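Local coordinates for protein retinol dehydratase (Spodoptera frugiperda, PDB 1FMJ) that binds retinol and adenosine 3',5'-diphosphate and, as a member of the sulfotransferase family, dehydrates retinol, probably by way of a sulfonated intermediate, at residues A[236-241]-A[341-346]; A[25-30]-A[210-215]. All coordinates share one frame; numbering follows the deposited sequence.

Contact 1: A[236-241]-A[341-346]; sequences AKRHDP and DTDLRY
A surface salt bridge between Arg238 and Asp343 ties the loop after helix 227-235 to the loop near the C-terminus that follows helix 325-338. It is a small contact, burying 68 Å² in all. The two side chains come from opposite directions, and Arg238 NH2 reaches Asp343 OD2 at 2.7 Å. The pairing is one-ended: OD2 lies at the edge of the guanidinium near its plane, the carboxylate plane is turned 63° from that of the guanidinium, and the N-H...O angle of 125° makes the hydrogen bond weak. A water spans the second pair of atoms, donating to Asp343 OD1 at 2.8 Å and weakly accepting from Arg238 NH1. Arg238 has CG placed between its backbone N and carbonyl carbon (chi1 69°), and from there the chain runs extended to NE, carrying the guanidinium to Asp343. His239 NE2 lies 3.3 Å above one face of the guanidinium, toward its rim. In the other loop, Arg345 NH1 holds the backbone in shape by donating to Thr342 O at 3.1 Å and Leu344 O at 2.9 Å. Trp235, the last residue of helix 227-235, joins both partners: its O accepts from Arg238 NH1, its NE1 bonds Asp343 OD1, and it forms a cation-pi contact with Arg238. Leu344 packs on Val231 and Trp235 of that helix, whose following loop leads into the edge strand 243-247.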
loop_
_atom_site.group_PDB
_atom_site.type_symbol
_atom_site.label_atom_id
_atom_site.label_comp_id
_atom_site.label_asym_id
_atom_site.label_seq_id
_atom_site.Cartn_x
_atom_site.Cartn_y
_atom_site.Cartn_z
ATOM N N ALA A 236 -16.660 3.595 -5.965
ATOM C CA ALA A 236 -17.812 4.491 -6.022
ATOM C C ALA A 236 -17.444 5.836 -6.654
ATOM O O ALA A 236 -18.305 6.528 -7.192
ATOM C CB ALA A 236 -18.375 4.708 -4.617
ATOM N N LYS A 237 -16.162 6.193 -6.594
ATOM C CA LYS A 237 -15.678 7.455 -7.152
ATOM C C LYS A 237 -14.996 7.324 -8.511
ATOM O O LYS A 237 -14.471 8.309 -9.028
ATOM C CB LYS A 237 -14.688 8.109 -6.191
ATOM C CG LYS A 237 -15.293 8.742 -4.964
ATOM C CD LYS A 237 -15.817 10.123 -5.278
ATOM C CE LYS A 237 -16.129 10.892 -4.010
ATOM N NZ LYS A 237 -16.405 12.329 -4.325
ATOM N N ARG A 238 -15.007 6.132 -9.099
ATOM C CA ARG A 238 -14.336 5.930 -10.383
ATOM C C ARG A 238 -14.860 6.770 -11.545
ATOM O O ARG A 238 -14.174 6.939 -12.557
ATOM C CB ARG A 238 -14.369 4.450 -10.774
ATOM C CG ARG A 238 -15.739 3.891 -11.146
ATOM C CD ARG A 238 -15.612 2.407 -11.474
ATOM N NE ARG A 238 -16.837 1.825 -12.016
ATOM C CZ ARG A 238 -17.999 1.780 -11.374
ATOM N NH1 ARG A 238 -18.108 2.285 -10.154
ATOM N NH2 ARG A 238 -19.059 1.226 -11.955
ATOM N N HIS A 239 -16.075 7.288 -11.399
ATOM C CA HIS A 239 -16.694 8.101 -12.441
ATOM C C HIS A 239 -16.018 9.463 -12.561
ATOM O O HIS A 239 -15.895 10.010 -13.660
ATOM C CB HIS A 239 -18.187 8.272 -12.133
ATOM C CG HIS A 239 -18.912 6.975 -11.943
ATOM N ND1 HIS A 239 -20.120 6.885 -11.282
ATOM C CD2 HIS A 239 -18.593 5.710 -12.314
ATOM C CE1 HIS A 239 -20.510 5.622 -11.251
ATOM N NE2 HIS A 239 -19.600 4.890 -11.869
ATOM N N ASP A 240 -15.576 9.994 -11.423
ATOM C CA ASP A 240 -14.910 11.291 -11.350
ATOM C C ASP A 240 -13.732 11.396 -12.325
ATOM O O ASP A 240 -12.931 10.472 -12.455
ATOM C CB ASP A 240 -14.425 11.544 -9.919
ATOM C CG ASP A 240 -13.929 12.969 -9.705
ATOM O OD1 ASP A 240 -12.973 13.389 -10.387
ATOM O OD2 ASP A 240 -14.500 13.669 -8.842
ATOM N N PRO A 241 -13.621 12.532 -13.029
ATOM C CA PRO A 241 -12.535 12.743 -13.990
ATOM C C PRO A 241 -11.138 12.716 -13.371
ATOM O O PRO A 241 -10.163 12.497 -14.077
ATOM C CB PRO A 241 -12.863 14.112 -14.588
ATOM C CG PRO A 241 -14.349 14.153 -14.520
ATOM C CD PRO A 241 -14.625 13.605 -13.138
ATOM N N ASP A 341 -25.167 -7.080 -4.647
ATOM C CA ASP A 341 -25.787 -5.765 -4.725
ATOM C C ASP A 341 -24.803 -4.644 -5.049
ATOM O O ASP A 341 -24.884 -3.555 -4.487
ATOM C CB ASP A 341 -26.516 -5.436 -3.416
ATOM C CG ASP A 341 -27.649 -6.400 -3.116
ATOM O OD1 ASP A 341 -28.407 -6.746 -4.048
ATOM O OD2 ASP A 341 -27.789 -6.803 -1.941
ATOM N N THR A 342 -23.870 -4.921 -5.951
ATOM C CA THR A 342 -22.896 -3.932 -6.385
ATOM C C THR A 342 -22.436 -4.335 -7.774
ATOM O O THR A 342 -22.543 -5.498 -8.148
ATOM C CB THR A 342 -21.666 -3.872 -5.454
ATOM O OG1 THR A 342 -20.772 -2.851 -5.918
ATOM C CG2 THR A 342 -20.931 -5.198 -5.451
ATOM N N ASP A 343 -21.941 -3.381 -8.551
ATOM C CA ASP A 343 -21.471 -3.704 -9.893
ATOM C C ASP A 343 -19.961 -3.976 -9.913
ATOM O O ASP A 343 -19.363 -4.134 -10.976
ATOM C CB ASP A 343 -21.835 -2.585 -10.870
ATOM C CG ASP A 343 -21.229 -1.250 -10.488
ATOM O OD1 ASP A 343 -20.885 -1.052 -9.300
ATOM O OD2 ASP A 343 -21.115 -0.390 -11.384
ATOM N N LEU A 344 -19.357 -4.037 -8.727
ATOM C CA LEU A 344 -17.926 -4.319 -8.610
ATOM C C LEU A 344 -17.605 -5.728 -9.108
ATOM O O LEU A 344 -18.223 -6.707 -8.682
ATOM C CB LEU A 344 -17.473 -4.189 -7.151
ATOM C CG LEU A 344 -15.991 -4.493 -6.893
ATOM C CD1 LEU A 344 -15.130 -3.630 -7.802
ATOM C CD2 LEU A 344 -15.671 -4.238 -5.423
ATOM N N ARG A 345 -16.639 -5.820 -10.017
ATOM C CA ARG A 345 -16.220 -7.104 -10.576
ATOM C C ARG A 345 -14.724 -7.096 -10.884
ATOM O O ARG A 345 -14.191 -6.103 -11.389
ATOM C CB ARG A 345 -16.985 -7.403 -11.873
ATOM C CG ARG A 345 -18.480 -7.701 -11.704
ATOM C CD ARG A 345 -18.715 -9.029 -10.997
ATOM N NE ARG A 345 -20.133 -9.399 -10.983
ATOM C CZ ARG A 345 -21.083 -8.745 -10.312
ATOM N NH1 ARG A 345 -20.785 -7.679 -9.583
ATOM N NH2 ARG A 345 -22.341 -9.156 -10.381
ATOM N N TYR A 346 -14.049 -8.198 -10.579
ATOM C CA TYR A 346 -12.628 -8.302 -10.870
ATOM C C TYR A 346 -12.430 -9.016 -12.200
ATOM O O TYR A 346 -12.953 -10.110 -12.414
ATOM C CB TYR A 346 -11.891 -9.046 -9.758
ATOM C CG TYR A 346 -11.798 -8.249 -8.478
ATOM C CD1 TYR A 346 -12.899 -8.115 -7.637
ATOM C CD2 TYR A 346 -10.618 -7.593 -8.131
ATOM C CE1 TYR A 346 -12.831 -7.350 -6.486
ATOM C CE2 TYR A 346 -10.537 -6.825 -6.983
ATOM C CZ TYR A 346 -11.648 -6.708 -6.163
ATOM O OH TYR A 346 -11.577 -5.956 -5.016
HETATM O O HOH W 1 -20.783 1.582 -8.307
#

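Contact 2: A[25-30]-A[210-215]; sequences KANLGA and FKDFWE
Asp212, which Asn27 meets from the loop after helix 18-24, belongs to a helical turn whose shortest polar bond runs from Trp214 N to Phe210 O, 2.7 Å. The backbone N of Asp212 is itself hydrogen-bonded to Asn209 OD1 at the start of this helix, 210-218. The side chain of Asn27, with CG anti to its carbonyl carbon (chi1 -77°), reaches over to the helix and crosses Asp212 at about a right angle, amide and carboxylate planes 82° apart. Its OD1 lies 3.6 Å from Asp212 CB, so the amide meets the methylene rather than the carboxylate. As modelled, ND2 approaches Asp212 O at 3.3 Å with a poor angle and faces another donor, Phe213 N, at 3.5 Å. Backbone hydrogen bonds to Asn205 anchor Asn27, while Leu204 lies against both Leu28 and Phe213. With an alanine here the amide is lost, and a gap would probably open between the loop and Asp212. Asn27 OD1 lies 2.9 Å from another acceptor, Ala26 O, and the amide's orientation and exact approach to Asp212 are doubtful; with no sound polar bond between the two segments, the contact reads as side-chain packing.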
loop_
_atom_site.group_PDB
_atom_site.type_symbol
_atom_site.label_atom_id
_atom_site.label_comp_id
_atom_site.label_asym_id
_atom_site.label_seq_id
_atom_site.Cartn_x
_atom_site.Cartn_y
_atom_site.Cartn_z
ATOM N N LYS A 25 -3.318 -10.783 18.306
ATOM C CA LYS A 25 -2.203 -11.038 19.217
ATOM C C LYS A 25 -1.654 -12.459 19.084
ATOM O O LYS A 25 -0.766 -12.860 19.841
ATOM C CB LYS A 25 -2.644 -10.808 20.667
ATOM C CG LYS A 25 -2.923 -9.360 21.034
ATOM C CD LYS A 25 -1.632 -8.565 21.139
ATOM C CE LYS A 25 -1.902 -7.148 21.607
ATOM N NZ LYS A 25 -2.881 -6.468 20.722
ATOM N N ALA A 26 -2.187 -13.215 18.130
ATOM C CA ALA A 26 -1.753 -14.587 17.904
ATOM C C ALA A 26 -0.985 -14.709 16.591
ATOM O O ALA A 26 -0.474 -15.775 16.252
ATOM C CB ALA A 26 -2.959 -15.509 17.890
ATOM N N ASN A 27 -0.915 -13.606 15.856
ATOM C CA ASN A 27 -0.213 -13.573 14.581
ATOM C C ASN A 27 0.695 -12.355 14.479
ATOM O O ASN A 27 1.736 -12.406 13.827
ATOM C CB ASN A 27 -1.214 -13.532 13.426
ATOM C CG ASN A 27 -1.846 -14.878 13.153
ATOM O OD1 ASN A 27 -2.366 -15.541 14.061
ATOM N ND2 ASN A 27 -1.811 -15.291 11.890
ATOM N N LEU A 28 0.289 -11.266 15.127
ATOM C CA LEU A 28 1.048 -10.020 15.086
ATOM C C LEU A 28 1.483 -9.574 16.483
ATOM O O LEU A 28 2.073 -8.502 16.641
ATOM C CB LEU A 28 0.183 -8.923 14.462
ATOM C CG LEU A 28 -0.737 -9.330 13.306
ATOM C CD1 LEU A 28 -1.748 -8.235 13.035
ATOM C CD2 LEU A 28 0.092 -9.603 12.069
ATOM N N GLY A 29 1.190 -10.399 17.485
ATOM C CA GLY A 29 1.520 -10.068 18.864
ATOM C C GLY A 29 2.945 -9.618 19.138
ATOM O O GLY A 29 3.166 -8.649 19.860
ATOM N N ALA A 30 3.915 -10.322 18.569
ATOM C CA ALA A 30 5.315 -9.985 18.775
ATOM C C ALA A 30 5.648 -8.562 18.317
ATOM O O ALA A 30 6.474 -7.883 18.931
ATOM C CB ALA A 30 6.199 -10.993 18.054
ATOM N N PHE A 210 0.219 -18.930 6.656
ATOM C CA PHE A 210 -0.662 -18.158 5.796
ATOM C C PHE A 210 -2.140 -18.269 6.141
ATOM O O PHE A 210 -2.871 -17.289 6.044
ATOM C CB PHE A 210 -0.471 -18.532 4.328
ATOM C CG PHE A 210 -1.353 -17.747 3.408
ATOM C CD1 PHE A 210 -1.202 -16.367 3.296
ATOM C CD2 PHE A 210 -2.383 -18.366 2.715
ATOM C CE1 PHE A 210 -2.070 -15.616 2.512
ATOM C CE2 PHE A 210 -3.253 -17.623 1.931
ATOM C CZ PHE A 210 -3.099 -16.248 1.831
ATOM N N LYS A 211 -2.593 -19.455 6.534
ATOM C CA LYS A 211 -4.000 -19.608 6.867
ATOM C C LYS A 211 -4.379 -18.721 8.043
ATOM O O LYS A 211 -5.480 -18.178 8.066
ATOM C CB LYS A 211 -4.341 -21.061 7.180
ATOM C CG LYS A 211 -5.822 -21.270 7.429
ATOM C CD LYS A 211 -6.161 -22.733 7.645
ATOM C CE LYS A 211 -7.657 -22.927 7.820
ATOM N NZ LYS A 211 -7.976 -24.321 8.245
ATOM N N ASP A 212 -3.481 -18.574 9.020
ATOM C CA ASP A 212 -3.769 -17.707 10.162
ATOM C C ASP A 212 -3.805 -16.272 9.647
ATOM O O ASP A 212 -4.564 -15.437 10.133
ATOM C CB ASP A 212 -2.684 -17.789 11.236
ATOM C CG ASP A 212 -2.569 -19.155 11.857
ATOM O OD1 ASP A 212 -3.608 -19.822 12.024
ATOM O OD2 ASP A 212 -1.431 -19.547 12.194
ATOM N N PHE A 213 -2.960 -15.989 8.665
ATOM C CA PHE A 213 -2.912 -14.652 8.098
ATOM C C PHE A 213 -4.215 -14.404 7.340
ATOM O O PHE A 213 -4.788 -13.316 7.414
ATOM C CB PHE A 213 -1.715 -14.506 7.155
ATOM C CG PHE A 213 -1.527 -13.107 6.637
ATOM C CD1 PHE A 213 -0.903 -12.139 7.422
ATOM C CD2 PHE A 213 -2.029 -12.737 5.395
ATOM C CE1 PHE A 213 -0.785 -10.820 6.973
ATOM C CE2 PHE A 213 -1.914 -11.417 4.939
ATOM C CZ PHE A 213 -1.292 -10.462 5.732
ATOM N N TRP A 214 -4.682 -15.426 6.621
ATOM C CA TRP A 214 -5.922 -15.330 5.851
ATOM C C TRP A 214 -7.150 -15.119 6.727
ATOM O O TRP A 214 -8.055 -14.369 6.362
ATOM C CB TRP A 214 -6.118 -16.580 4.997
ATOM C CG TRP A 214 -7.526 -16.734 4.474
ATOM C CD1 TRP A 214 -8.459 -17.641 4.888
ATOM C CD2 TRP A 214 -8.149 -15.959 3.444
ATOM N NE1 TRP A 214 -9.625 -17.482 4.178
ATOM C CE2 TRP A 214 -9.461 -16.456 3.284
ATOM C CE3 TRP A 214 -7.725 -14.890 2.639
ATOM C CZ2 TRP A 214 -10.357 -15.924 2.349
ATOM C CZ3 TRP A 214 -8.613 -14.360 1.712
ATOM C CH2 TRP A 214 -9.916 -14.878 1.575
ATOM N N GLU A 215 -7.195 -15.794 7.870
ATOM C CA GLU A 215 -8.319 -15.641 8.789
ATOM C C GLU A 215 -8.425 -14.176 9.197
ATOM O O GLU A 215 -9.500 -13.581 9.187
ATOM C CB GLU A 215 -8.110 -16.479 10.051
ATOM C CG GLU A 215 -8.151 -17.989 9.851
ATOM C CD GLU A 215 -9.484 -18.474 9.307
ATOM O OE1 GLU A 215 -10.517 -17.829 9.606
ATOM O OE2 GLU A 215 -9.495 -19.507 8.593
#

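Overall arrangement
Both contacts lie toward the periphery of the single chain, their centres 31 Å apart and their nearest atoms about 11 Å apart without touching. They come in series: contact 2 joins the N-terminal loop 25-30 to helix 210-218, and only afterwards does contact 1 begin, just past the next helix, 227-235. Helix 325-338 links the two regions. It packs against Phe210 and Trp214, on the side of helix 210-218 turned from loop 25-30, and then leads on to segment 341-346. One contact thus joins the N-terminal part to helix 210-218, the other the C-terminal loop to the loop between helix 227-235 and strand 243-247, both away from the retinol, nucleotide and metal sites.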